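Local coordinates for thioesterase superfamily protein (Shewanella loihica, PDB 2PRX), which probably hydrolyses thioesters, as expected of a hotdog-fold member of the thioesterase superfamily, at residues Pro54-Tyr58 with Pro107-Gly111; Gln39-Met45 with Val112-Gly118; Arg94-Leu100 with His145-Met151; Ile62-Asp67 with Leu100-Tyr104. All blocks are in the same frame, centred on the assembly; numbering follows the deposited sequence.

Overall arrangement
The four contacts frame one hotdog fold, an antiparallel sheet wrapped round helix 59-78. Contact 4 lies near the middle and sets the helix against strand 95-104. Contact 3 shares L100 with it, their centres about 12 Å apart, and T97 OG1 lies 2.7 Å from D67 OD1, a probable hydrogen bond. Contact 2, towards the other end of the sheet, reaches the helix where F44 CD2 comes within 3.4 Å of L65 CD1. Contact 1 joins two loops beside it, with T108 CG2 3.6 Å from L114 CD2; its centre is about 27 Å from that of contact 3, across the chain's centre. Contacts 3 and 4 also meet the second subunit, where the sheet continues.

Contact 1 (Pro54-Tyr58 with Pro107-Gly111); sequences PGFVY and PTPMG
Their torsions bring V57 and M110 together. With CG1 of V57 anti to the backbone N (chi1 169°), its other methyl, CG2, is left beside that N, facing the P107-G111 chain 3.4 Å from P109 O. The selenomethionine M110 also sends its CG anti to N, then bends at both following torsions, so that its chain folds back and CE ends 4.0 Å from V57 CG2. A branched valine and a flexible, unbranched selenomethionine suit these places: one offers a fixed methyl, the other curls to meet it. V57 CB also packs 4.0 Å from T108 CB.

The two loops are tied by a pair of backbone bonds round a single bridge at F56 and P109. M110 N donates to G55 O at 2.8 Å, almost straight at the hydrogen (169°) but from above the carbonyl plane. V57 N gives its hydrogen to T108 O at 2.7 Å, nearly along the C=O axis. The same oxygen receives a CA-H contact from F56. P109, which has no N-H to offer, fits the bridge because its nitrogen is not used there. The ring of F56 lies alongside P107, with CD1 3.6 Å from P107 CB. At G55, phi is 96°, and a side chain would be jammed against the carbonyl of P54, hence the glycine.

V57 and T108 also rest on I62, and Y58 stands at the N-cap of helix 59-78. The arrangement is thus an isolated beta bridge between two loops, one leading into the central helix of a hotdog fold.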
loop_
_atom_site.group_PDB
_atom_site.type_symbol
_atom_site.label_atom_id
_atom_site.label_comp_id
_atom_site.label_asym_id
_atom_site.label_seq_id
_atom_site.Cartn_x
_atom_site.Cartn_y
_atom_site.Cartn_z
ATOM N N PRO A 54 -1.000 12.992 -13.761
ATOM C CA PRO A 54 -0.870 14.405 -13.406
ATOM C C PRO A 54 -2.035 14.915 -12.568
ATOM O O PRO A 54 -3.212 14.687 -12.829
ATOM C CB PRO A 54 -0.884 15.131 -14.751
ATOM C CG PRO A 54 -0.312 14.131 -15.701
ATOM C CD PRO A 54 -0.746 12.790 -15.202
ATOM N N GLY A 55 -1.638 15.660 -11.532
ATOM C CA GLY A 55 -2.598 16.381 -10.722
ATOM C C GLY A 55 -3.017 15.639 -9.464
ATOM O O GLY A 55 -3.681 16.251 -8.623
ATOM N N PHE A 56 -2.656 14.367 -9.380
ATOM C CA PHE A 56 -3.058 13.496 -8.289
ATOM C C PHE A 56 -1.878 12.678 -7.753
ATOM O O PHE A 56 -0.844 12.547 -8.408
ATOM C CB PHE A 56 -4.173 12.538 -8.705
ATOM C CG PHE A 56 -5.418 13.215 -9.252
ATOM C CD1 PHE A 56 -6.356 13.802 -8.428
ATOM C CD2 PHE A 56 -5.612 13.247 -10.626
ATOM C CE1 PHE A 56 -7.475 14.419 -8.954
ATOM C CE2 PHE A 56 -6.735 13.849 -11.156
ATOM C CZ PHE A 56 -7.674 14.436 -10.326
ATOM N N VAL A 57 -2.087 12.151 -6.566
ATOM C CA VAL A 57 -1.124 11.474 -5.742
ATOM C C VAL A 57 -1.160 9.958 -5.871
ATOM O O VAL A 57 -2.206 9.323 -5.819
ATOM C CB VAL A 57 -1.342 11.761 -4.237
ATOM C CG1 VAL A 57 -0.470 10.818 -3.408
ATOM C CG2 VAL A 57 -1.078 13.219 -3.917
ATOM N N TYR A 58 0.046 9.407 -6.003
ATOM C CA TYR A 58 0.230 7.970 -6.123
ATOM C C TYR A 58 -0.460 7.195 -5.019
ATOM O O TYR A 58 -0.301 7.437 -3.828
ATOM C CB TYR A 58 1.744 7.707 -6.133
ATOM C CG TYR A 58 2.070 6.244 -6.286
ATOM C CD1 TYR A 58 1.341 5.463 -7.170
ATOM C CD2 TYR A 58 3.084 5.681 -5.539
ATOM C CE1 TYR A 58 1.630 4.118 -7.311
ATOM C CE2 TYR A 58 3.379 4.344 -5.680
ATOM C CZ TYR A 58 2.650 3.578 -6.561
ATOM O OH TYR A 58 2.960 2.245 -6.691
ATOM N N PRO A 107 -10.036 10.308 -5.966
ATOM C CA PRO A 107 -8.676 10.691 -6.352
ATOM C C PRO A 107 -8.118 11.731 -5.366
ATOM O O PRO A 107 -8.865 12.589 -4.880
ATOM C CB PRO A 107 -8.831 11.304 -7.731
ATOM C CG PRO A 107 -10.270 11.242 -8.099
ATOM C CD PRO A 107 -11.051 10.718 -6.946
ATOM N N THR A 108 -6.831 11.609 -5.094
ATOM C CA THR A 108 -6.120 12.449 -4.117
ATOM C C THR A 108 -5.316 13.524 -4.822
ATOM O O THR A 108 -4.293 13.233 -5.438
ATOM C CB THR A 108 -5.192 11.618 -3.225
ATOM O OG1 THR A 108 -5.951 10.531 -2.667
ATOM C CG2 THR A 108 -4.711 12.431 -2.028
ATOM N N PRO A 109 -5.783 14.768 -4.774
ATOM C CA PRO A 109 -5.086 15.864 -5.455
ATOM C C PRO A 109 -3.648 16.046 -5.007
ATOM O O PRO A 109 -3.252 15.877 -3.853
ATOM C CB PRO A 109 -5.894 17.104 -5.064
ATOM C CG PRO A 109 -7.250 16.554 -4.778
ATOM C CD PRO A 109 -7.014 15.225 -4.112
HETATM N N MSE A 110 -2.829 16.403 -6.001
HETATM C CA MSE A 110 -1.434 16.709 -5.772
HETATM C C MSE A 110 -1.320 18.152 -5.259
HETATM O O MSE A 110 -2.198 18.950 -5.577
HETATM C CB MSE A 110 -0.584 16.549 -7.026
HETATM C CG MSE A 110 0.871 16.971 -6.903
HETATM SE SE MSE A 110 1.819 16.031 -5.496
HETATM C CE MSE A 110 1.748 14.406 -6.529
ATOM N N GLY A 111 -0.260 18.397 -4.521
ATOM C CA GLY A 111 0.204 19.674 -4.050
ATOM C C GLY A 111 -0.548 20.196 -2.846
ATOM O O GLY A 111 -0.557 21.396 -2.596
#

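Contact 2 (Gln39-Met45 with Val112-Gly118); sequences QTIAHFM and VELELVG
Strands 39-44 and 114-118 run antiparallel at 164°, hydrogen-bonded pairs at T40-G118, A42-L116 and F44-L114 alternating with non-hydrogen-bonded pairs at I41-V117 and H43-E115. On the face of I41, H43, E115 and V117 the polar link is H43 to E115. The glutamate CG is anti to the backbone N (chi1 -180°), which lays its chain alongside the histidine, pointing the same way. H43 NE2 donates to E115 OE1 at the edge of the ring; the modelled 2.5 Å is very short, and its exact value is doubtful. Ring and carboxylate planes stand 73° apart. I41 CD1 packs against the same carboxylate, 3.6 Å from E115 CD, and lies 3.9 Å from V117 CG2, a reach suited to a long branched chain. E113 OE1 lies 3.4 Å from H43 CD2, and this second carboxylate could favour a protonated ring. With an alanine in place of E115, NE2 of H43 would probably be left without its acceptor and the imidazole set freer to turn.

On the other face G118 fits because a CB would collide with T40 OG1, which bonds S73 OG. Small A42 packs its CB 4.3 Å from L116 CB, and F44 turns its ring edge to L114 CD1. This face lies against helix 59-78: T40, A42 and L116 touch H69, and F44 touches L65. Strand 34-36 flanks segment 39-44, and strand 127-135 flanks segment 112-118.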
loop_
_atom_site.group_PDB
_atom_site.type_symbol
_atom_site.label_atom_id
_atom_site.label_comp_id
_atom_site.label_asym_id
_atom_site.label_seq_id
_atom_site.Cartn_x
_atom_site.Cartn_y
_atom_site.Cartn_z
ATOM N N GLN A 39 -7.937 9.839 19.413
ATOM C CA GLN A 39 -7.550 9.555 18.044
ATOM C C GLN A 39 -6.066 9.891 17.931
ATOM O O GLN A 39 -5.407 10.542 18.753
ATOM C CB GLN A 39 -8.329 10.377 17.023
ATOM C CG GLN A 39 -9.823 10.176 17.031
ATOM C CD GLN A 39 -10.573 11.138 16.133
ATOM O OE1 GLN A 39 -9.979 11.820 15.299
ATOM N NE2 GLN A 39 -11.889 11.184 16.293
ATOM N N THR A 40 -5.478 9.427 16.850
ATOM C CA THR A 40 -4.110 9.840 16.524
ATOM C C THR A 40 -4.241 10.645 15.246
ATOM O O THR A 40 -5.348 10.642 14.683
ATOM C CB THR A 40 -3.148 8.665 16.362
ATOM O OG1 THR A 40 -3.478 7.932 15.155
ATOM C CG2 THR A 40 -3.272 7.671 17.507
ATOM N N ILE A 41 -3.182 11.309 14.821
ATOM C CA ILE A 41 -3.206 12.121 13.610
ATOM C C ILE A 41 -1.803 12.364 13.071
ATOM O O ILE A 41 -0.801 12.340 13.784
ATOM C CB ILE A 41 -3.914 13.471 13.861
ATOM C CG1 ILE A 41 -4.053 14.377 12.649
ATOM C CG2 ILE A 41 -3.218 14.202 15.006
ATOM C CD1 ILE A 41 -5.161 15.391 12.703
ATOM N N ALA A 42 -1.746 12.562 11.749
ATOM C CA ALA A 42 -0.552 12.913 11.018
ATOM C C ALA A 42 -0.937 13.694 9.762
ATOM O O ALA A 42 -2.089 13.684 9.318
ATOM C CB ALA A 42 0.299 11.689 10.704
ATOM N N HIS A 43 0.088 14.339 9.246
ATOM C CA HIS A 43 0.055 15.126 8.025
ATOM C C HIS A 43 1.258 14.832 7.149
ATOM O O HIS A 43 2.335 14.507 7.655
ATOM C CB HIS A 43 0.020 16.609 8.413
ATOM C CG HIS A 43 -1.269 17.007 9.060
ATOM N ND1 HIS A 43 -1.407 17.072 10.435
ATOM C CD2 HIS A 43 -2.471 17.365 8.547
ATOM C CE1 HIS A 43 -2.634 17.451 10.733
ATOM N NE2 HIS A 43 -3.300 17.636 9.616
ATOM N N PHE A 44 1.074 14.945 5.838
ATOM C CA PHE A 44 2.122 14.668 4.875
ATOM C C PHE A 44 1.958 15.488 3.593
ATOM O O PHE A 44 0.827 15.770 3.202
ATOM C CB PHE A 44 2.165 13.185 4.480
ATOM C CG PHE A 44 3.413 12.882 3.661
ATOM C CD1 PHE A 44 4.674 12.990 4.223
ATOM C CD2 PHE A 44 3.312 12.502 2.337
ATOM C CE1 PHE A 44 5.808 12.737 3.491
ATOM C CE2 PHE A 44 4.450 12.242 1.600
ATOM C CZ PHE A 44 5.700 12.356 2.167
HETATM N N MSE A 45 3.092 15.805 3.002
HETATM C CA MSE A 45 3.279 16.547 1.776
HETATM C C MSE A 45 3.998 15.699 0.738
HETATM O O MSE A 45 5.219 15.528 0.737
HETATM C CB MSE A 45 4.088 17.827 2.015
HETATM C CG MSE A 45 4.089 18.778 0.830
HETATM SE SE MSE A 45 2.306 19.171 0.202
HETATM C CE MSE A 45 2.235 20.804 1.228
ATOM N N VAL A 112 -1.203 19.301 -2.129
ATOM C CA VAL A 112 -1.904 19.694 -0.902
ATOM C C VAL A 112 -1.515 18.767 0.241
ATOM O O VAL A 112 -1.322 17.568 0.077
ATOM C CB VAL A 112 -3.430 19.697 -1.115
ATOM C CG1 VAL A 112 -4.158 19.836 0.207
ATOM C CG2 VAL A 112 -3.797 20.820 -2.091
ATOM N N GLU A 113 -1.395 19.336 1.425
ATOM C CA GLU A 113 -1.079 18.625 2.664
ATOM C C GLU A 113 -2.076 17.533 2.963
ATOM O O GLU A 113 -3.298 17.757 2.986
ATOM C CB GLU A 113 -1.053 19.690 3.774
ATOM C CG GLU A 113 -0.652 19.211 5.147
ATOM C CD GLU A 113 -1.010 20.214 6.249
ATOM O OE1 GLU A 113 -2.168 20.202 6.713
ATOM O OE2 GLU A 113 -0.140 21.012 6.646
ATOM N N LEU A 114 -1.645 16.293 3.194
ATOM C CA LEU A 114 -2.586 15.216 3.438
ATOM C C LEU A 114 -2.769 14.988 4.940
ATOM O O LEU A 114 -1.780 14.953 5.657
ATOM C CB LEU A 114 -2.112 13.912 2.793
ATOM C CG LEU A 114 -1.641 14.012 1.332
ATOM C CD1 LEU A 114 -0.862 12.785 0.901
ATOM C CD2 LEU A 114 -2.830 14.238 0.400
ATOM N N GLU A 115 -4.012 14.828 5.386
ATOM C CA GLU A 115 -4.214 14.556 6.814
ATOM C C GLU A 115 -4.618 13.106 7.039
ATOM O O GLU A 115 -5.485 12.526 6.388
ATOM C CB GLU A 115 -5.216 15.548 7.411
ATOM C CG GLU A 115 -5.516 15.386 8.885
ATOM C CD GLU A 115 -6.347 16.490 9.508
ATOM O OE1 GLU A 115 -5.790 17.573 9.816
ATOM O OE2 GLU A 115 -7.574 16.313 9.727
ATOM N N LEU A 116 -3.969 12.464 7.993
ATOM C CA LEU A 116 -4.234 11.115 8.421
ATOM C C LEU A 116 -4.670 11.052 9.886
ATOM O O LEU A 116 -3.884 11.467 10.738
ATOM C CB LEU A 116 -2.975 10.246 8.283
ATOM C CG LEU A 116 -2.653 9.800 6.852
ATOM C CD1 LEU A 116 -1.777 10.852 6.196
ATOM C CD2 LEU A 116 -2.001 8.430 6.845
ATOM N N VAL A 117 -5.867 10.552 10.109
ATOM C CA VAL A 117 -6.462 10.386 11.427
ATOM C C VAL A 117 -6.789 8.922 11.691
ATOM O O VAL A 117 -7.423 8.256 10.879
ATOM C CB VAL A 117 -7.748 11.216 11.609
ATOM C CG1 VAL A 117 -8.263 11.097 13.038
ATOM C CG2 VAL A 117 -7.536 12.681 11.259
ATOM N N GLY A 118 -6.400 8.405 12.854
ATOM C CA GLY A 118 -6.642 7.046 13.227
ATOM C C GLY A 118 -7.677 6.888 14.335
ATOM O O GLY A 118 -7.672 7.652 15.314
#

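Contact 3 (Arg94-Leu100 with His145-Met151); sequences RFVTAAL and HMVAVKM
M151, a selenomethionine, lies across R94 and V96. Its CB begins 3.7 Å from R94 CB, and CG passes 3.9 Å from V96 CG1. SE then sits over one face of the R94 guanidinium, towards its rim, and 3.8 Å from R94 CD. The bend at chi3 (-73°) turns the tip back, placing CE 3.6 Å from V96 CG1. A long, soft, polarisable chain suits this place, as it can touch both a hydrocarbon and a flat cation.

F95 lays its ring under its cross-strand partner: K150 CA stands over the face, 4.0 Å from the ring centroid and 8° off its normal, a CH-pi contact. CD2 of the ring meets A148 CB, and A74, S75 and A78 of helix 59-78 also touch F95, so an aromatic fills the gap between sheet and helix.

The strands run antiparallel, but the register slips by one at a classic beta bulge. A98 N, at 2.8 Å, and A99 N, at 3.3 Å, both donate to V147 O. Two alanines suit the bulge by their small methyls. A99 of the bulge and L100 after it also pair with a strand of the second subunit.

Chemically, the contact is a backbone ladder clothed in apolar side chains. T97 sends its OG1 to D67 on helix 59-78, and the guanidinium of R94 rests one face on the polarisable selenium of M151.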
loop_
_atom_site.group_PDB
_atom_site.type_symbol
_atom_site.label_atom_id
_atom_site.label_comp_id
_atom_site.label_asym_id
_atom_site.label_seq_id
_atom_site.Cartn_x
_atom_site.Cartn_y
_atom_site.Cartn_z
ATOM N N ARG A 94 7.197 -2.358 19.456
ATOM C CA ARG A 94 7.182 -2.475 18.014
ATOM C C ARG A 94 5.976 -3.304 17.557
ATOM O O ARG A 94 5.708 -4.377 18.080
ATOM C CB ARG A 94 8.456 -3.116 17.469
ATOM C CG ARG A 94 9.751 -2.849 18.190
ATOM C CD ARG A 94 10.749 -3.975 18.045
ATOM N NE ARG A 94 11.997 -3.525 17.426
ATOM C CZ ARG A 94 13.034 -4.277 17.089
ATOM N NH1 ARG A 94 13.027 -5.587 17.290
ATOM N NH2 ARG A 94 14.099 -3.709 16.532
ATOM N N PHE A 95 5.246 -2.753 16.609
ATOM C CA PHE A 95 4.104 -3.405 15.982
ATOM C C PHE A 95 4.363 -3.538 14.473
ATOM O O PHE A 95 5.082 -2.712 13.917
ATOM C CB PHE A 95 2.838 -2.602 16.250
ATOM C CG PHE A 95 2.025 -3.089 17.440
ATOM C CD1 PHE A 95 2.507 -2.999 18.734
ATOM C CD2 PHE A 95 0.767 -3.637 17.243
ATOM C CE1 PHE A 95 1.759 -3.468 19.794
ATOM C CE2 PHE A 95 0.014 -4.123 18.293
ATOM C CZ PHE A 95 0.514 -4.035 19.580
ATOM N N VAL A 96 3.769 -4.541 13.871
ATOM C CA VAL A 96 3.754 -4.807 12.443
ATOM C C VAL A 96 2.352 -4.990 11.877
ATOM O O VAL A 96 1.410 -5.399 12.556
ATOM C CB VAL A 96 4.521 -6.110 12.122
ATOM C CG1 VAL A 96 6.009 -5.911 12.334
ATOM C CG2 VAL A 96 3.964 -7.229 12.992
ATOM N N THR A 97 2.220 -4.707 10.572
ATOM C CA THR A 97 0.909 -4.856 9.949
ATOM C C THR A 97 0.663 -6.328 9.653
ATOM O O THR A 97 1.545 -6.970 9.091
ATOM C CB THR A 97 0.798 -4.051 8.641
ATOM O OG1 THR A 97 0.889 -2.645 8.897
ATOM C CG2 THR A 97 -0.554 -4.309 7.988
ATOM N N ALA A 98 -0.488 -6.877 10.009
ATOM C CA ALA A 98 -0.806 -8.264 9.666
ATOM C C ALA A 98 -1.774 -8.296 8.497
ATOM O O ALA A 98 -1.752 -9.117 7.575
ATOM C CB ALA A 98 -1.351 -8.998 10.888
ATOM N N ALA A 99 -2.678 -7.328 8.519
ATOM C CA ALA A 99 -3.602 -7.102 7.421
ATOM C C ALA A 99 -3.885 -5.607 7.325
ATOM O O ALA A 99 -4.007 -4.861 8.301
ATOM C CB ALA A 99 -4.807 -7.979 7.655
ATOM N N LEU A 100 -3.963 -5.126 6.095
ATOM C CA LEU A 100 -4.311 -3.752 5.788
ATOM C C LEU A 100 -5.214 -3.795 4.541
ATOM O O LEU A 100 -4.724 -4.228 3.493
ATOM C CB LEU A 100 -3.143 -2.826 5.524
ATOM C CG LEU A 100 -3.413 -1.331 5.340
ATOM C CD1 LEU A 100 -4.167 -0.717 6.517
ATOM C CD2 LEU A 100 -2.093 -0.591 5.146
ATOM N N HIS A 145 -8.383 -0.101 6.921
ATOM C CA HIS A 145 -8.619 -0.986 8.042
ATOM C C HIS A 145 -7.377 -1.837 8.290
ATOM O O HIS A 145 -6.844 -2.583 7.489
ATOM C CB HIS A 145 -9.845 -1.902 7.894
ATOM C CG HIS A 145 -9.940 -2.895 9.027
ATOM N ND1 HIS A 145 -10.519 -2.568 10.233
ATOM C CD2 HIS A 145 -9.532 -4.178 9.166
ATOM C CE1 HIS A 145 -10.475 -3.598 11.048
ATOM N NE2 HIS A 145 -9.874 -4.598 10.428
HETATM N N MSE A 146 -6.875 -1.763 9.508
HETATM C CA MSE A 146 -5.646 -2.376 9.899
HETATM C C MSE A 146 -5.804 -3.258 11.136
HETATM O O MSE A 146 -6.509 -2.881 12.068
HETATM C CB MSE A 146 -4.586 -1.297 10.222
HETATM C CG MSE A 146 -3.433 -1.903 10.997
HETATM SE SE MSE A 146 -1.952 -0.687 11.179
HETATM C CE MSE A 146 -1.381 -1.075 9.371
ATOM N N VAL A 147 -5.160 -4.401 11.094
ATOM C CA VAL A 147 -4.890 -5.341 12.146
ATOM C C VAL A 147 -3.367 -5.358 12.321
ATOM O O VAL A 147 -2.688 -5.905 11.446
ATOM C CB VAL A 147 -5.313 -6.797 11.907
ATOM C CG1 VAL A 147 -4.626 -7.653 12.970
ATOM C CG2 VAL A 147 -6.823 -6.949 11.929
ATOM N N ALA A 148 -2.900 -4.745 13.398
ATOM C CA ALA A 148 -1.500 -4.714 13.726
ATOM C C ALA A 148 -1.228 -5.567 14.960
ATOM O O ALA A 148 -1.958 -5.614 15.952
ATOM C CB ALA A 148 -1.020 -3.285 13.914
ATOM N N VAL A 149 -0.140 -6.308 14.874
ATOM C CA VAL A 149 0.307 -7.220 15.902
ATOM C C VAL A 149 1.723 -6.882 16.331
ATOM O O VAL A 149 2.472 -6.217 15.622
ATOM C CB VAL A 149 0.309 -8.683 15.410
ATOM C CG1 VAL A 149 -1.087 -9.088 14.970
ATOM C CG2 VAL A 149 1.365 -8.753 14.318
ATOM N N LYS A 150 2.104 -7.341 17.534
ATOM C CA LYS A 150 3.420 -6.936 18.014
ATOM C C LYS A 150 4.500 -7.563 17.144
ATOM O O LYS A 150 4.317 -8.723 16.764
ATOM C CB LYS A 150 3.628 -7.314 19.480
ATOM C CG LYS A 150 4.928 -6.863 20.111
ATOM C CD LYS A 150 4.922 -7.151 21.601
ATOM C CE LYS A 150 6.310 -7.352 22.181
ATOM N NZ LYS A 150 6.363 -7.048 23.650
HETATM N N MSE A 151 5.551 -6.800 16.854
HETATM C CA MSE A 151 6.610 -7.320 16.001
HETATM C C MSE A 151 7.107 -8.657 16.556
HETATM O O MSE A 151 7.571 -8.691 17.705
HETATM C CB MSE A 151 7.775 -6.346 15.849
HETATM C CG MSE A 151 8.806 -6.851 14.842
HETATM SE SE MSE A 151 10.196 -5.549 14.583
HETATM C CE MSE A 151 9.049 -4.382 13.579
#

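Contact 4 (Ile62-Asp67 with Leu100-Tyr104); sequences IASLID and LNIDY
I66 packs on L100 and I102 where the central helix of the hotdog fold lies across its sheet, here the helical segment 62-67 against strand 100-104, their axes 10.0 Å apart. The cross-contact is almost wholly apolar. I66 has CG2 anti to the backbone N, beside the carbonyl carbon, and this methyl meets L100 CD1 at 3.7 Å. Its other branch ends in CD1, which reaches tip to tip towards I102 CG2, 4.1 Å away. L100 CD2 continues along the helix to D67 CB, at 3.9 Å. An alanine in place of I66 would probably open a gap facing both L100 and I102. A63 suits its place by being small, for I102 CD1 comes within 3.7 Å of its CB. I102 CG2 lies over one face of the Y104 ring, while I62 CG2 approaches that ring at CE1, 4.2 Å off.

The polar groups look beyond the two segments. The buried carboxylate of D67 is satisfied through OD1 by T97. Along the backbone, L100 to D103 pair in an antiparallel ladder with a strand of the second subunit. Y104 holds its hydroxyl at the helix start: OH bonds weakly to G59 O and lies 3.4 Å from A63 CB.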
loop_
_atom_site.group_PDB
_atom_site.type_symbol
_atom_site.label_atom_id
_atom_site.label_comp_id
_atom_site.label_asym_id
_atom_site.label_seq_id
_atom_site.Cartn_x
_atom_site.Cartn_y
_atom_site.Cartn_z
ATOM N N ILE A 62 -0.043 6.703 -0.727
ATOM C CA ILE A 62 -1.216 6.757 0.168
ATOM C C ILE A 62 -1.302 5.491 0.981
ATOM O O ILE A 62 -1.373 5.499 2.212
ATOM C CB ILE A 62 -2.467 7.045 -0.691
ATOM C CG1 ILE A 62 -2.345 8.391 -1.384
ATOM C CG2 ILE A 62 -3.750 6.931 0.106
ATOM C CD1 ILE A 62 -3.590 8.985 -1.993
ATOM N N ALA A 63 -1.251 4.316 0.367
ATOM C CA ALA A 63 -1.266 3.087 1.145
ATOM C C ALA A 63 -0.082 3.003 2.105
ATOM O O ALA A 63 -0.249 2.385 3.171
ATOM C CB ALA A 63 -1.258 1.858 0.241
ATOM N N SER A 64 1.038 3.594 1.728
ATOM C CA SER A 64 2.245 3.573 2.542
ATOM C C SER A 64 2.021 4.379 3.829
ATOM O O SER A 64 2.428 3.868 4.882
ATOM C CB SER A 64 3.486 4.124 1.853
ATOM O OG SER A 64 3.798 3.482 0.634
ATOM N N LEU A 65 1.417 5.554 3.692
ATOM C CA LEU A 65 1.205 6.452 4.858
ATOM C C LEU A 65 0.148 5.896 5.774
ATOM O O LEU A 65 0.148 6.079 7.018
ATOM C CB LEU A 65 0.859 7.854 4.365
ATOM C CG LEU A 65 1.909 8.539 3.469
ATOM C CD1 LEU A 65 1.325 9.757 2.784
ATOM C CD2 LEU A 65 3.132 8.915 4.293
ATOM N N ILE A 66 -0.843 5.168 5.287
ATOM C CA ILE A 66 -1.808 4.571 6.214
ATOM C C ILE A 66 -1.158 3.500 7.085
ATOM O O ILE A 66 -1.395 3.391 8.295
ATOM C CB ILE A 66 -2.999 3.985 5.441
ATOM C CG1 ILE A 66 -4.003 5.047 4.981
ATOM C CG2 ILE A 66 -3.653 2.889 6.247
ATOM C CD1 ILE A 66 -4.793 4.593 3.771
ATOM N N ASP A 67 -0.311 2.700 6.449
ATOM C CA ASP A 67 0.435 1.639 7.113
ATOM C C ASP A 67 1.292 2.168 8.250
ATOM O O ASP A 67 1.294 1.643 9.359
ATOM C CB ASP A 67 1.318 0.947 6.082
ATOM C CG ASP A 67 2.147 -0.214 6.569
ATOM O OD1 ASP A 67 2.106 -0.546 7.764
ATOM O OD2 ASP A 67 2.841 -0.808 5.706
ATOM N N LEU A 100 -3.963 -5.126 6.095
ATOM C CA LEU A 100 -4.311 -3.752 5.788
ATOM C C LEU A 100 -5.214 -3.795 4.541
ATOM O O LEU A 100 -4.724 -4.228 3.493
ATOM C CB LEU A 100 -3.143 -2.826 5.524
ATOM C CG LEU A 100 -3.413 -1.331 5.340
ATOM C CD1 LEU A 100 -4.167 -0.717 6.517
ATOM C CD2 LEU A 100 -2.093 -0.591 5.146
ATOM N N ASN A 101 -6.449 -3.403 4.711
ATOM C CA ASN A 101 -7.512 -3.283 3.742
ATOM C C ASN A 101 -7.825 -1.819 3.512
ATOM O O ASN A 101 -8.029 -0.987 4.396
ATOM C CB ASN A 101 -8.730 -4.092 4.184
ATOM C CG ASN A 101 -8.255 -5.497 4.530
ATOM O OD1 ASN A 101 -7.404 -6.026 3.815
ATOM N ND2 ASN A 101 -8.793 -6.061 5.598
ATOM N N ILE A 102 -7.805 -1.455 2.235
ATOM C CA ILE A 102 -7.945 -0.063 1.869
ATOM C C ILE A 102 -8.883 0.110 0.667
ATOM O O ILE A 102 -8.646 -0.520 -0.360
ATOM C CB ILE A 102 -6.589 0.584 1.547
ATOM C CG1 ILE A 102 -5.527 0.377 2.627
ATOM C CG2 ILE A 102 -6.749 2.065 1.243
ATOM C CD1 ILE A 102 -4.138 0.843 2.262
ATOM N N ASP A 103 -9.898 0.922 0.800
ATOM C CA ASP A 103 -10.890 1.453 -0.083
ATOM C C ASP A 103 -10.498 2.870 -0.496
ATOM O O ASP A 103 -10.357 3.773 0.334
ATOM C CB ASP A 103 -12.271 1.484 0.585
ATOM C CG ASP A 103 -12.557 0.137 1.236
ATOM O OD1 ASP A 103 -12.811 -0.808 0.455
ATOM O OD2 ASP A 103 -12.496 0.043 2.484
ATOM N N TYR A 104 -10.344 3.038 -1.794
ATOM C CA TYR A 104 -9.992 4.295 -2.426
ATOM C C TYR A 104 -11.246 5.049 -2.826
ATOM O O TYR A 104 -11.901 4.803 -3.824
ATOM C CB TYR A 104 -9.069 3.977 -3.603
ATOM C CG TYR A 104 -7.715 3.504 -3.122
ATOM C CD1 TYR A 104 -6.705 4.421 -2.835
ATOM C CD2 TYR A 104 -7.451 2.168 -2.930
ATOM C CE1 TYR A 104 -5.470 3.984 -2.389
ATOM C CE2 TYR A 104 -6.226 1.719 -2.491
ATOM C CZ TYR A 104 -5.228 2.638 -2.215
ATOM O OH TYR A 104 -4.004 2.189 -1.777
#